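Local coordinates for protein NAD nucleotidase (Haemophilus influenzae, PDB 3ZTV) that degrades NAD to adenosine and nicotinamide riboside in the periplasm, acting as a zinc-dependent 5'-nucleotidase and NAD(P) pyrophosphatase, at residues A48-A51 / K52-K55; Y439-G443 / S444-Q448; E207-I210 / E211-Q214. All blocks are in the same frame, centred on the assembly; numbering follows the deposited sequence.

Interaction 1 of 3, residues A48-A51 / K52-K55; sequences AVNA and KLNK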
loop_
_atom_site.group_PDB
_atom_site.type_symbol
_atom_site.label_atom_id
_atom_site.label_comp_id
_atom_site.label_asym_id
_atom_site.label_seq_id
_atom_site.Cartn_x
_atom_site.Cartn_y
_atom_site.Cartn_z
ATOM N N ALA A 48 25.014 -6.240 31.772
ATOM C CA ALA A 48 24.994 -7.633 31.327
ATOM C C ALA A 48 24.888 -7.732 29.804
ATOM O O ALA A 48 25.560 -8.563 29.193
ATOM C CB ALA A 48 23.858 -8.391 31.998
ATOM N N VAL A 49 24.047 -6.903 29.184
ATOM C CA VAL A 49 23.907 -6.921 27.722
ATOM C C VAL A 49 25.260 -6.691 27.055
ATOM O O VAL A 49 25.699 -7.487 26.208
ATOM C CB VAL A 49 22.889 -5.870 27.206
ATOM C CG1 VAL A 49 23.033 -5.676 25.713
ATOM C CG2 VAL A 49 21.470 -6.295 27.544
ATOM N N ASN A 50 25.927 -5.606 27.431
ATOM C CA ASN A 50 27.186 -5.276 26.785
ATOM C C ASN A 50 28.290 -6.292 27.068
ATOM O O ASN A 50 29.066 -6.635 26.172
ATOM C CB ASN A 50 27.615 -3.845 27.121
ATOM C CG ASN A 50 26.793 -2.800 26.368
ATOM O OD1 ASN A 50 26.105 -3.110 25.396
ATOM N ND2 ASN A 50 26.870 -1.554 26.818
ATOM N N ALA A 51 28.348 -6.783 28.299
ATOM C CA ALA A 51 29.321 -7.818 28.642
ATOM C C ALA A 51 29.106 -9.070 27.795
ATOM O O ALA A 51 30.057 -9.645 27.261
ATOM C CB ALA A 51 29.243 -8.159 30.128
ATOM N N LYS A 52 27.861 -9.511 27.682
ATOM C CA LYS A 52 27.570 -10.713 26.908
ATOM C C LYS A 52 27.834 -10.521 25.410
ATOM O O LYS A 52 28.418 -11.398 24.758
ATOM C CB LYS A 52 26.138 -11.203 27.163
ATOM C CG LYS A 52 25.793 -12.507 26.446
ATOM C CD LYS A 52 25.948 -13.732 27.331
ATOM C CE LYS A 52 27.395 -14.033 27.663
ATOM N NZ LYS A 52 27.555 -15.406 28.260
ATOM N N LEU A 53 27.413 -9.388 24.853
ATOM C CA LEU A 53 27.715 -9.082 23.456
ATOM C C LEU A 53 29.229 -9.056 23.222
ATOM O O LEU A 53 29.717 -9.605 22.229
ATOM C CB LEU A 53 27.086 -7.748 23.032
ATOM C CG LEU A 53 25.566 -7.708 22.877
ATOM C CD1 LEU A 53 25.112 -6.266 22.642
ATOM C CD2 LEU A 53 25.093 -8.618 21.758
ATOM N N ASN A 54 29.973 -8.440 24.137
ATOM C CA ASN A 54 31.416 -8.345 23.983
ATOM C C ASN A 54 32.070 -9.715 23.984
ATOM O O ASN A 54 32.953 -9.989 23.172
ATOM C CB ASN A 54 32.032 -7.464 25.075
ATOM C CG ASN A 54 31.789 -5.982 24.837
ATOM O OD1 ASN A 54 31.397 -5.584 23.742
ATOM N ND2 ASN A 54 32.037 -5.159 25.855
ATOM N N LYS A 55 31.643 -10.582 24.890
ATOM C CA LYS A 55 32.231 -11.910 24.963
ATOM C C LYS A 55 31.848 -12.776 23.767
ATOM O O LYS A 55 32.686 -13.501 23.226
ATOM C CB LYS A 55 31.853 -12.589 26.276
ATOM C CG LYS A 55 32.556 -11.977 27.467
ATOM C CD LYS A 55 32.275 -12.730 28.745
ATOM C CE LYS A 55 30.950 -12.312 29.355
ATOM N NZ LYS A 55 30.817 -12.812 30.759
#
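Four successive i to i+4 backbone hydrogen bonds of 2.9 to 3.0 Å tie 48-51 to 52-55 as one continuous piece of alpha-helix: K52 N to A48 O, L53 N to V49 O, N54 N to N50 O and K55 N to A51 O. The L53 N to V49 O bond is the straightest, with an N-H...O angle of 171°. The apolar side-chain contact is between V49 and L53, one turn apart. The two lie side by side and point the same way. V49 CG1 is anti to its backbone N (chi1 166°) and meets L53 CD1 at 3.8 Å. L53 CG also rests 3.3 Å from V49 O. N54 folds back over the preceding turn, and its CG comes within 3.1 Å of N50 O. Its ND2 is 3.3 Å from N50 O, but the angle is too poor for a hydrogen bond. K55 also curls over a carbonyl, with CG 3.4 Å from A51 O. N50 OD1 is buried with no polar partner in the model; its nearest approach to L53 is to CD1, at 4.3 Å. The polar ends of these side chains are held from outside. N50 ND2 bonds T339 OG1 and V89 O, K52 NZ bonds S331 OG, and K55 NZ forms a salt bridge with D334. In the calcineurin-like phosphoesterase domain, helix 46-59 lies against a mixed sheet: V49 presses on I18 and L53 on L16 of strand 11-18, and A48, V49 and K52 touch L294 of strand 284-295.

Interaction 2 of 3, residues Y439-G443 / S444-Q448; sequences YKMEG and SLVKQ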
loop_
_atom_site.group_PDB
_atom_site.type_symbol
_atom_site.label_atom_id
_atom_site.label_comp_id
_atom_site.label_asym_id
_atom_site.label_seq_id
_atom_site.Cartn_x
_atom_site.Cartn_y
_atom_site.Cartn_z
ATOM N N TYR A 439 -8.559 -1.152 23.807
ATOM C CA TYR A 439 -9.462 -1.989 23.028
ATOM C C TYR A 439 -10.304 -1.103 22.126
ATOM O O TYR A 439 -10.590 0.049 22.458
ATOM C CB TYR A 439 -10.429 -2.747 23.935
ATOM C CG TYR A 439 -9.823 -3.850 24.770
ATOM C CD1 TYR A 439 -9.300 -4.994 24.174
ATOM C CD2 TYR A 439 -9.813 -3.773 26.162
ATOM C CE1 TYR A 439 -8.762 -6.009 24.931
ATOM C CE2 TYR A 439 -9.280 -4.792 26.931
ATOM C CZ TYR A 439 -8.759 -5.910 26.305
ATOM O OH TYR A 439 -8.222 -6.922 27.053
ATOM N N LYS A 440 -10.713 -1.651 20.985
ATOM C CA LYS A 440 -11.664 -0.984 20.101
ATOM C C LYS A 440 -12.985 -1.718 20.282
ATOM O O LYS A 440 -13.092 -2.889 19.932
ATOM C CB LYS A 440 -11.194 -1.084 18.647
ATOM C CG LYS A 440 -12.070 -0.342 17.647
ATOM C CD LYS A 440 -11.878 1.159 17.739
ATOM C CE LYS A 440 -12.528 1.863 16.557
ATOM N NZ LYS A 440 -12.448 3.344 16.674
ATOM N N MET A 441 -13.981 -1.048 20.856
ATOM C CA MET A 441 -15.158 -1.748 21.363
ATOM C C MET A 441 -16.424 -0.904 21.270
ATOM O O MET A 441 -16.391 0.312 21.455
ATOM C CB MET A 441 -14.917 -2.185 22.816
ATOM C CG MET A 441 -14.586 -1.035 23.763
ATOM S SD MET A 441 -14.028 -1.529 25.416
ATOM C CE MET A 441 -15.502 -2.301 26.072
ATOM N N GLU A 442 -17.539 -1.567 20.984
ATOM C CA GLU A 442 -18.827 -0.891 20.853
ATOM C C GLU A 442 -19.291 -0.247 22.159
ATOM O O GLU A 442 -18.952 -0.705 23.252
ATOM C CB GLU A 442 -19.898 -1.866 20.353
ATOM C CG GLU A 442 -19.755 -2.253 18.885
ATOM C CD GLU A 442 -18.755 -3.375 18.645
ATOM O OE1 GLU A 442 -18.102 -3.830 19.607
ATOM O OE2 GLU A 442 -18.623 -3.807 17.479
ATOM N N GLY A 443 -20.074 0.819 22.036
ATOM C CA GLY A 443 -20.611 1.508 23.195
ATOM C C GLY A 443 -21.375 0.604 24.145
ATOM O O GLY A 443 -21.352 0.813 25.358
ATOM N N SER A 444 -22.063 -0.396 23.606
ATOM C CA SER A 444 -22.808 -1.330 24.448
ATOM C C SER A 444 -21.882 -2.090 25.399
ATOM O O SER A 444 -22.248 -2.392 26.536
ATOM C CB SER A 444 -23.610 -2.308 23.587
ATOM O OG SER A 444 -22.751 -3.048 22.734
ATOM N N LEU A 445 -20.676 -2.397 24.930
ATOM C CA LEU A 445 -19.689 -3.086 25.758
ATOM C C LEU A 445 -19.055 -2.151 26.784
ATOM O O LEU A 445 -18.650 -2.589 27.861
ATOM C CB LEU A 445 -18.608 -3.721 24.884
ATOM C CG LEU A 445 -19.062 -4.899 24.020
ATOM C CD1 LEU A 445 -17.985 -5.258 23.011
ATOM C CD2 LEU A 445 -19.420 -6.098 24.884
ATOM N N VAL A 446 -18.952 -0.871 26.441
ATOM C CA VAL A 446 -18.469 0.123 27.394
ATOM C C VAL A 446 -19.442 0.196 28.565
ATOM O O VAL A 446 -19.029 0.186 29.723
ATOM C CB VAL A 446 -18.290 1.513 26.758
ATOM C CG1 VAL A 446 -17.886 2.540 27.822
ATOM C CG2 VAL A 446 -17.249 1.457 25.640
ATOM N N LYS A 447 -20.737 0.248 28.260
ATOM C CA LYS A 447 -21.752 0.224 29.308
ATOM C C LYS A 447 -21.593 -1.024 30.172
ATOM O O LYS A 447 -21.597 -0.941 31.403
ATOM C CB LYS A 447 -23.162 0.270 28.710
ATOM C CG LYS A 447 -23.562 1.619 28.118
ATOM C CD LYS A 447 -24.977 1.567 27.543
ATOM C CE LYS A 447 -25.466 2.933 27.093
ATOM N NZ LYS A 447 -26.767 2.862 26.353
ATOM N N GLN A 448 -21.440 -2.176 29.525
ATOM C CA GLN A 448 -21.341 -3.434 30.252
ATOM C C GLN A 448 -20.131 -3.495 31.188
ATOM O O GLN A 448 -20.231 -3.997 32.301
ATOM C CB GLN A 448 -21.339 -4.632 29.299
ATOM C CG GLN A 448 -21.505 -5.949 30.025
ATOM C CD GLN A 448 -22.808 -6.020 30.806
ATOM O OE1 GLN A 448 -23.896 -5.936 30.230
ATOM N NE2 GLN A 448 -22.704 -6.175 32.121
#
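M441 and L445 pack closely where strand 439-442 gives way to helix 444-448. M441 CE sits 3.6 Å from L445 CB, and the two side chains meet at a slant. With chi1 58°, M441 CG lies between the backbone N and the carbonyl carbon. The bend at chi3 then carries the methyl over the first helical turn. M441 CG also meets V446 CG2 at 4.1 Å, the side chains crossing at about a right angle. On this inner side, F527 and L530 of helix 525-530 and V511 of strand 508-514 also pack. E442 is the N-cap residue of helix 443-460, at a sharp strand-to-helix turn with segment axes at 100°. Its carbonyl O takes V446 N at 3.2 Å and a weak bond from L445 N. K447 N bonds G443 O at 3.0 Å. The corner joins strand 435-442, in the five-stranded mixed sheet of the C-terminal domain, to the helix that follows it. The outer side, where E442, S444 and L445 are partly exposed, is looser. E442 OE1 lies 3.7 Å from L445 CD1, and OE2 has a long, weak ion pair with K535. S444 OG lies 3.9 Å from E442 CB. K447, extended beyond CG, makes a salt bridge with D505.

Interaction 3 of 3, residues E207-I210 / E211-Q214; sequences EKNI and EIAQ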
loop_
_atom_site.group_PDB
_atom_site.type_symbol
_atom_site.label_atom_id
_atom_site.label_comp_id
_atom_site.label_asym_id
_atom_site.label_seq_id
_atom_site.Cartn_x
_atom_site.Cartn_y
_atom_site.Cartn_z
ATOM N N GLU A 207 3.932 -10.545 14.295
ATOM C CA GLU A 207 2.842 -10.924 13.405
ATOM C C GLU A 207 3.135 -10.467 11.982
ATOM O O GLU A 207 3.033 -11.249 11.033
ATOM C CB GLU A 207 1.506 -10.354 13.894
ATOM C CG GLU A 207 0.313 -10.734 13.018
ATOM C CD GLU A 207 -0.993 -10.127 13.502
ATOM O OE1 GLU A 207 -1.043 -8.895 13.722
ATOM O OE2 GLU A 207 -1.973 -10.889 13.656
ATOM N N LYS A 208 3.514 -9.200 11.828
ATOM C CA LYS A 208 3.784 -8.646 10.507
ATOM C C LYS A 208 5.049 -9.255 9.904
ATOM O O LYS A 208 5.093 -9.528 8.706
ATOM C CB LYS A 208 3.871 -7.116 10.567
ATOM C CG LYS A 208 4.226 -6.461 9.236
ATOM C CD LYS A 208 3.160 -6.653 8.155
ATOM C CE LYS A 208 1.843 -6.028 8.545
ATOM N NZ LYS A 208 0.874 -6.074 7.410
ATOM N N ASN A 209 6.069 -9.497 10.720
ATOM C CA ASN A 209 7.298 -10.121 10.226
ATOM C C ASN A 209 7.086 -11.572 9.754
ATOM O O ASN A 209 7.722 -12.013 8.785
ATOM C CB ASN A 209 8.427 -10.047 11.262
ATOM C CG ASN A 209 8.983 -8.648 11.417
ATOM O OD1 ASN A 209 8.736 -7.773 10.573
ATOM N ND2 ASN A 209 9.763 -8.439 12.474
ATOM N N ILE A 210 6.210 -12.310 10.437
ATOM C CA ILE A 210 5.822 -13.651 9.994
ATOM C C ILE A 210 5.076 -13.574 8.655
ATOM O O ILE A 210 5.292 -14.407 7.762
ATOM C CB ILE A 210 4.992 -14.350 11.095
ATOM C CG1 ILE A 210 5.911 -14.699 12.267
ATOM C CG2 ILE A 210 4.313 -15.605 10.551
ATOM C CD1 ILE A 210 5.181 -15.068 13.555
ATOM N N GLU A 211 4.207 -12.582 8.500
ATOM C CA GLU A 211 3.553 -12.355 7.219
ATOM C C GLU A 211 4.569 -12.046 6.110
ATOM O O GLU A 211 4.477 -12.588 4.999
ATOM C CB GLU A 211 2.524 -11.224 7.339
ATOM C CG GLU A 211 1.600 -11.075 6.144
ATOM C CD GLU A 211 0.628 -9.916 6.283
ATOM O OE1 GLU A 211 0.806 -9.079 7.193
ATOM O OE2 GLU A 211 -0.316 -9.838 5.468
ATOM N N ILE A 212 5.532 -11.173 6.393
ATOM C CA ILE A 212 6.571 -10.860 5.426
ATOM C C ILE A 212 7.336 -12.123 5.006
ATOM O O ILE A 212 7.581 -12.348 3.804
ATOM C CB ILE A 212 7.530 -9.774 5.977
ATOM C CG1 ILE A 212 6.807 -8.426 6.087
ATOM C CG2 ILE A 212 8.774 -9.650 5.118
ATOM C CD1 ILE A 212 7.598 -7.339 6.826
ATOM N N ALA A 213 7.692 -12.953 5.986
ATOM C CA ALA A 213 8.424 -14.188 5.697
ATOM C C ALA A 213 7.678 -15.066 4.695
ATOM O O ALA A 213 8.293 -15.701 3.839
ATOM C CB ALA A 213 8.692 -14.959 6.975
ATOM N N GLN A 214 6.349 -15.076 4.781
ATOM C CA GLN A 214 5.540 -15.965 3.944
ATOM C C GLN A 214 5.088 -15.339 2.632
ATOM O O GLN A 214 4.685 -16.058 1.710
ATOM C CB GLN A 214 4.331 -16.461 4.728
ATOM C CG GLN A 214 4.708 -17.337 5.908
ATOM C CD GLN A 214 3.514 -17.700 6.756
ATOM O OE1 GLN A 214 3.075 -16.912 7.591
ATOM N NE2 GLN A 214 2.976 -18.894 6.545
#
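K208 and E211 form the charged contact of this piece of helix. K208 NZ meets E211 OE1 at 3.0 Å in a hydrogen-bonded salt bridge. It approaches from the syn side, 31° out of the carboxylate plane. K208 leaves the backbone with CG anti to N (chi1 177°), and bends at chi2 and chi3 bring its ammonium back to the next turn. E211 is extended beyond CG and meets it at a slant. Its other oxygen, OE2, pairs with K215.

Backbone hydrogen bonds form the second group. E211 N bonds E207 O, I212 N bonds K208 O at 2.9 Å, A213 N bonds N209 O, and Q214 N bonds I210 O. The last is the longest, at 3.2 Å, and the most bent, at 139°.

Packing contacts make a third group. I212 CG1 lies 3.3 Å from K208 O. I212 CD1 comes 3.9 Å from N209 OD1, with the two side chains running alongside each other.

A fourth, polar group belongs to N209. It is buried, and its amide is satisfied by S202 and T224 of the two strands in this beta-alpha-beta unit.

The chemistry implies two unlike faces. The amide of N209 pins the helix to strands 198-203 and 221-224; the N209 side chain lies about 7 Å from that of H203, probably a zinc ligand. On the partly exposed face beside helix 179-191, E211 pairs with both K208 and K215, which would probably stabilise its negative charge.

How the interactions relate
All three interactions are local and partly buried, and none touches another. Interactions 1 and 3 are pieces of helices 46-59 and 206-215, in the same calcineurin-like phosphoesterase range but against different sheets, with nearest atoms about 18 Å apart. Interaction 2 belongs to the C-terminal domain, its centre about 47 Å from that of interaction 1, and makes a strand-to-helix corner. Apolar side-chain packing across the segments marks interactions 1 and 2, buried at V49 and L53 and partly exposed at L445. Interaction 3 alone has a salt bridge between its segments; the lysines of the other two find their partners elsewhere. A buried asparagine joins the helix to its surroundings in 1 and 3, but not in 2.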